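Local coordinates for protein Mn transporter subunit (Synechocystis sp. PCC 6803, PDB 3UJP) that is the manganese-binding subunit of a manganese transporter, probably the periplasmic solute-binding component that delivers the metal to the uptake system, at residues A[47-53]-A[160-165]; A[40-44]-A[282-286]. All coordinates share one frame; numbering follows the deposited sequence.

Contact 1 (A[47-53]-A[160-165]); sequences NVAGDKL and YYNANA. With ZN (zinc ion), chain H.
The end of helix 39-49 and the turn after it pack against the start of the long helix 158-183, with Val48 facing Asn164 and Lys52 facing Tyr160. One hydrogen bond crosses. Asn164 ND2 gives an N-H to Val48 O at 3.0 Å. The acceptor lies in the amide plane of Asn164, but the donor sits well above the carbonyl plane of Val48. Val48 CG1 stands anti to the backbone N (chi1 171°), which brings it 4.2 Å from Tyr161 CB. The Tyr161 ring turns an edge to Val48 O and Ala49 CA, and Leu53 CG lies 4.1 Å from its CZ. Phe150 of helix 136-153 meets this ring edge-to-face.

The Lys52 chain bends at chi2 and chi4 and passes over one face of Tyr160. This is a CH-pi contact, with CE 3.3 Å from the ring centroid. Beyond it, Lys52 NZ forms a salt bridge to Asp51 OD1 at 3.0 Å. Both Asp51 oxygens also reach a zinc ion, OD2 at 2.5 Å and OD1 at 2.6 Å, and Glu30 of a third subunit binds the same ion. An alanine in place of Tyr160 would probably uncover the Lys52 chain and free its ammonium end to turn from Asp51. Zinc and lysine together probably offset the charge of Asp51, while the aromatic face holds the lysine beside it.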
loop_
_atom_site.group_PDB
_atom_site.type_symbol
_atom_site.label_atom_id
_atom_site.label_comp_id
_atom_site.label_asym_id
_atom_site.label_seq_id
_atom_site.Cartn_x
_atom_site.Cartn_y
_atom_site.Cartn_z
ATOM N N ASN A 47 6.921 9.435 -5.537
ATOM C CA ASN A 47 6.915 10.773 -4.989
ATOM C C ASN A 47 6.011 11.754 -5.705
ATOM O O ASN A 47 5.647 12.753 -5.118
ATOM C CB ASN A 47 8.331 11.315 -4.773
ATOM C CG ASN A 47 8.763 11.200 -3.316
ATOM O OD1 ASN A 47 8.202 11.880 -2.460
ATOM N ND2 ASN A 47 9.737 10.323 -3.026
ATOM N N VAL A 48 5.599 11.452 -6.934
ATOM C CA VAL A 48 4.618 12.283 -7.647
ATOM C C VAL A 48 3.198 11.732 -7.502
ATOM O O VAL A 48 2.205 12.447 -7.677
ATOM C CB VAL A 48 4.925 12.378 -9.148
ATOM C CG1 VAL A 48 3.777 13.048 -9.885
ATOM C CG2 VAL A 48 6.235 13.116 -9.397
ATOM N N ALA A 49 3.089 10.447 -7.191
ATOM C CA ALA A 49 1.782 9.785 -7.194
ATOM C C ALA A 49 1.093 9.851 -5.828
ATOM O O ALA A 49 -0.106 10.066 -5.728
ATOM C CB ALA A 49 1.920 8.345 -7.658
ATOM N N GLY A 50 1.852 9.683 -4.765
ATOM C CA GLY A 50 1.268 9.823 -3.461
ATOM C C GLY A 50 0.573 8.536 -3.176
ATOM O O GLY A 50 1.021 7.474 -3.613
ATOM N N ASP A 51 -0.512 8.644 -2.421
ATOM C CA ASP A 51 -1.346 7.503 -2.149
ATOM C C ASP A 51 -2.435 7.347 -3.213
ATOM O O ASP A 51 -3.276 6.438 -3.110
ATOM C CB ASP A 51 -1.892 7.518 -0.710
ATOM C CG ASP A 51 -2.417 8.878 -0.277
ATOM O OD1 ASP A 51 -2.982 9.637 -1.095
ATOM O OD2 ASP A 51 -2.301 9.193 0.922
ATOM N N LYS A 52 -2.377 8.203 -4.243
ATOM C CA LYS A 52 -3.291 8.133 -5.413
ATOM C C LYS A 52 -3.085 6.988 -6.445
ATOM O O LYS A 52 -4.057 6.537 -7.033
ATOM C CB LYS A 52 -3.339 9.462 -6.161
ATOM C CG LYS A 52 -3.773 10.617 -5.317
ATOM C CD LYS A 52 -5.116 10.338 -4.661
ATOM C CE LYS A 52 -5.527 11.445 -3.702
ATOM N NZ LYS A 52 -4.495 11.660 -2.632
ATOM N N LEU A 53 -1.843 6.558 -6.690
ATOM C CA LEU A 53 -1.542 5.357 -7.488
ATOM C C LEU A 53 -0.728 4.407 -6.627
ATOM O O LEU A 53 -0.318 4.742 -5.505
ATOM C CB LEU A 53 -0.723 5.690 -8.735
ATOM C CG LEU A 53 -1.295 6.710 -9.726
ATOM C CD1 LEU A 53 -0.435 6.827 -10.981
ATOM C CD2 LEU A 53 -2.737 6.396 -10.108
ATOM N N TYR A 160 -3.641 16.477 -7.493
ATOM C CA TYR A 160 -2.635 15.848 -6.655
ATOM C C TYR A 160 -1.276 15.737 -7.358
ATOM O O TYR A 160 -0.273 16.211 -6.818
ATOM C CB TYR A 160 -3.126 14.488 -6.160
ATOM C CG TYR A 160 -4.340 14.576 -5.246
ATOM C CD1 TYR A 160 -5.631 14.677 -5.762
ATOM C CD2 TYR A 160 -4.196 14.553 -3.867
ATOM C CE1 TYR A 160 -6.746 14.755 -4.922
ATOM C CE2 TYR A 160 -5.302 14.639 -3.019
ATOM C CZ TYR A 160 -6.576 14.735 -3.551
ATOM O OH TYR A 160 -7.665 14.810 -2.699
ATOM N N TYR A 161 -1.228 15.142 -8.553
ATOM C CA TYR A 161 0.045 15.026 -9.292
ATOM C C TYR A 161 0.790 16.345 -9.469
ATOM O O TYR A 161 2.015 16.396 -9.319
ATOM C CB TYR A 161 -0.139 14.331 -10.643
ATOM C CG TYR A 161 -0.874 13.029 -10.497
ATOM C CD1 TYR A 161 -0.463 12.107 -9.571
ATOM C CD2 TYR A 161 -2.035 12.764 -11.213
ATOM C CE1 TYR A 161 -1.146 10.938 -9.393
ATOM C CE2 TYR A 161 -2.730 11.612 -11.029
ATOM C CZ TYR A 161 -2.277 10.687 -10.120
ATOM O OH TYR A 161 -2.940 9.487 -9.916
ATOM N N ASN A 162 0.075 17.415 -9.779
ATOM C CA ASN A 162 0.748 18.697 -9.876
ATOM C C ASN A 162 1.272 19.136 -8.524
ATOM O O ASN A 162 2.378 19.654 -8.404
ATOM C CB ASN A 162 -0.200 19.749 -10.422
ATOM C CG ASN A 162 -0.810 19.335 -11.724
ATOM O OD1 ASN A 162 -1.834 18.650 -11.752
ATOM N ND2 ASN A 162 -0.172 19.734 -12.825
ATOM N N ALA A 163 0.460 18.927 -7.502
ATOM C CA ALA A 163 0.810 19.350 -6.168
ATOM C C ALA A 163 1.982 18.558 -5.641
ATOM O O ALA A 163 2.785 19.087 -4.894
ATOM C CB ALA A 163 -0.358 19.179 -5.267
ATOM N N ASN A 164 2.068 17.282 -6.003
ATOM C CA ASN A 164 3.181 16.448 -5.575
ATOM C C ASN A 164 4.391 16.778 -6.426
ATOM O O ASN A 164 5.505 16.843 -5.934
ATOM C CB ASN A 164 2.852 14.949 -5.704
ATOM C CG ASN A 164 1.733 14.493 -4.771
ATOM O OD1 ASN A 164 1.516 15.073 -3.721
ATOM N ND2 ASN A 164 1.027 13.434 -5.154
ATOM N N ALA A 165 4.174 16.993 -7.714
ATOM C CA ALA A 165 5.292 17.252 -8.611
ATOM C C ALA A 165 5.907 18.591 -8.249
ATOM O O ALA A 165 7.123 18.726 -8.168
ATOM C CB ALA A 165 4.831 17.249 -10.051
HETATM ZN ZN ZN H . -3.686 11.248 0.836
#

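Contact 2 (A[40-44]-A[282-286]); sequences VLADM and PTFLD
Phe284 and Asp43 make the central polar link of this contact. Phe284 N donates to Asp43 OD2 at 2.6 Å, with a nearly straight N-H...O angle of 164°. The amide comes from above the carboxylate plane. Asp43 extends its CG away from its own backbone N (chi1 177°), and this carries the carboxylate across to the first turn of helix 284-296. Its other oxygen, OD1, lies beside Thr283 CB at 3.6 Å.

Two residues of helix 39-49, Val40 and Met44, meet the Phe284 ring obliquely from the same side of its plane. Val40 CG1 is 3.7 Å from Phe284 CD1. Met44 CG is 3.7 Å from Phe284 CD2. Met44 SD adds an oblique Met-aromatic contact, 4.3 Å from the ring centroid.

The next shell fixes the start of the helix. Thr283 is its N-cap, and its OG1 accepts from Asp286 N at 3.3 Å. Tyr168 of helix 158-183 packs on both Asp43 and Phe284, and Ala139 of helix 136-153 touches Phe284. The Val40 side chain is about 10 Å from the bound manganese ion, so the contact lies near the metal site without being part of it.

Asp43 thus serves as a second, long-range acceptor at this helix start. Its negative charge is likely to be favoured by the positive end of the helix dipole, and the ring packing probably keeps the two helices close enough for the bond.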
loop_
_atom_site.group_PDB
_atom_site.type_symbol
_atom_site.label_atom_id
_atom_site.label_comp_id
_atom_site.label_asym_id
_atom_site.label_seq_id
_atom_site.Cartn_x
_atom_site.Cartn_y
_atom_site.Cartn_z
ATOM N N VAL A 40 15.152 3.150 -8.233
ATOM C CA VAL A 40 15.335 4.593 -8.172
ATOM C C VAL A 40 14.131 5.232 -8.821
ATOM O O VAL A 40 13.467 6.062 -8.216
ATOM C CB VAL A 40 16.577 5.073 -8.864
ATOM C CG1 VAL A 40 16.669 6.562 -8.715
ATOM C CG2 VAL A 40 17.803 4.406 -8.264
ATOM N N LEU A 41 13.824 4.833 -10.048
ATOM C CA LEU A 41 12.610 5.327 -10.671
ATOM C C LEU A 41 11.399 5.088 -9.771
ATOM O O LEU A 41 10.456 5.880 -9.769
ATOM C CB LEU A 41 12.383 4.681 -12.027
ATOM C CG LEU A 41 13.214 5.217 -13.175
ATOM C CD1 LEU A 41 12.541 4.891 -14.494
ATOM C CD2 LEU A 41 13.393 6.708 -13.009
ATOM N N ALA A 42 11.405 4.005 -9.004
ATOM C CA ALA A 42 10.218 3.691 -8.204
ATOM C C ALA A 42 9.944 4.754 -7.131
ATOM O O ALA A 42 8.789 5.117 -6.902
ATOM C CB ALA A 42 10.296 2.274 -7.605
ATOM N N ASP A 43 11.011 5.263 -6.501
ATOM C CA ASP A 43 10.918 6.291 -5.460
ATOM C C ASP A 43 10.583 7.664 -6.023
ATOM O O ASP A 43 9.825 8.400 -5.422
ATOM C CB ASP A 43 12.215 6.365 -4.668
ATOM C CG ASP A 43 12.199 7.472 -3.631
ATOM O OD1 ASP A 43 11.547 7.292 -2.579
ATOM O OD2 ASP A 43 12.841 8.525 -3.864
ATOM N N MET A 44 11.160 8.004 -7.171
ATOM C CA MET A 44 10.813 9.228 -7.891
ATOM C C MET A 44 9.346 9.286 -8.310
ATOM O O MET A 44 8.721 10.340 -8.217
ATOM C CB MET A 44 11.631 9.367 -9.159
ATOM C CG MET A 44 13.097 9.429 -8.949
ATOM S SD MET A 44 13.928 9.921 -10.479
ATOM C CE MET A 44 12.804 11.161 -11.120
ATOM N N PRO A 282 17.768 5.326 1.299
ATOM C CA PRO A 282 16.527 4.593 1.109
ATOM C C PRO A 282 15.605 5.384 0.176
ATOM O O PRO A 282 14.537 4.865 -0.164
ATOM C CB PRO A 282 15.949 4.556 2.514
ATOM C CG PRO A 282 16.347 5.900 3.069
ATOM C CD PRO A 282 17.709 6.191 2.492
ATOM N N THR A 283 16.000 6.594 -0.231
ATOM C CA THR A 283 15.203 7.387 -1.181
ATOM C C THR A 283 16.012 8.150 -2.245
ATOM O O THR A 283 17.191 8.382 -2.069
ATOM C CB THR A 283 14.231 8.351 -0.446
ATOM O OG1 THR A 283 14.864 9.619 -0.159
ATOM C CG2 THR A 283 13.681 7.675 0.824
ATOM N N PHE A 284 15.397 8.530 -3.365
ATOM C CA PHE A 284 16.192 9.197 -4.391
ATOM C C PHE A 284 16.896 10.445 -3.886
ATOM O O PHE A 284 18.093 10.613 -4.104
ATOM C CB PHE A 284 15.411 9.558 -5.642
ATOM C CG PHE A 284 16.272 10.230 -6.692
ATOM C CD1 PHE A 284 17.533 9.741 -6.971
ATOM C CD2 PHE A 284 15.832 11.339 -7.390
ATOM C CE1 PHE A 284 18.335 10.330 -7.918
ATOM C CE2 PHE A 284 16.647 11.946 -8.352
ATOM C CZ PHE A 284 17.894 11.443 -8.606
ATOM N N LEU A 285 16.146 11.335 -3.237
ATOM C CA LEU A 285 16.741 12.511 -2.609
ATOM C C LEU A 285 17.889 12.118 -1.660
ATOM O O LEU A 285 18.993 12.591 -1.824
ATOM C CB LEU A 285 15.672 13.348 -1.907
ATOM C CG LEU A 285 15.015 14.480 -2.702
ATOM C CD1 LEU A 285 15.213 14.288 -4.175
ATOM C CD2 LEU A 285 13.555 14.615 -2.397
ATOM N N ASP A 286 17.666 11.234 -0.696
ATOM C CA ASP A 286 18.797 10.725 0.086
ATOM C C ASP A 286 19.961 10.263 -0.797
ATOM O O ASP A 286 21.102 10.439 -0.420
ATOM C CB ASP A 286 18.392 9.587 1.052
ATOM C CG ASP A 286 17.383 10.030 2.116
ATOM O OD1 ASP A 286 16.391 9.288 2.303
ATOM O OD2 ASP A 286 17.571 11.091 2.765
#

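How the contacts relate
Both contacts use helix 39-49, contact 2 its first half and contact 1 its end and the turn beyond. Their centres are 14 Å apart. The segments adjoin in sequence, and Asp43 O bonds to Asn47 ND2 across the boundary. Along the chain the order is 40-44, 47-53, 160-165, 282-286, so contact 1 lies wholly within the span bridged by contact 2. Contact 1 joins the helix to the long helix 158-183 toward the periphery. Contact 2 joins it to helix 284-296 nearer the centre of the chain. One short helix is therefore tied to two later helices of the fold, and both contacts also touch a second subunit.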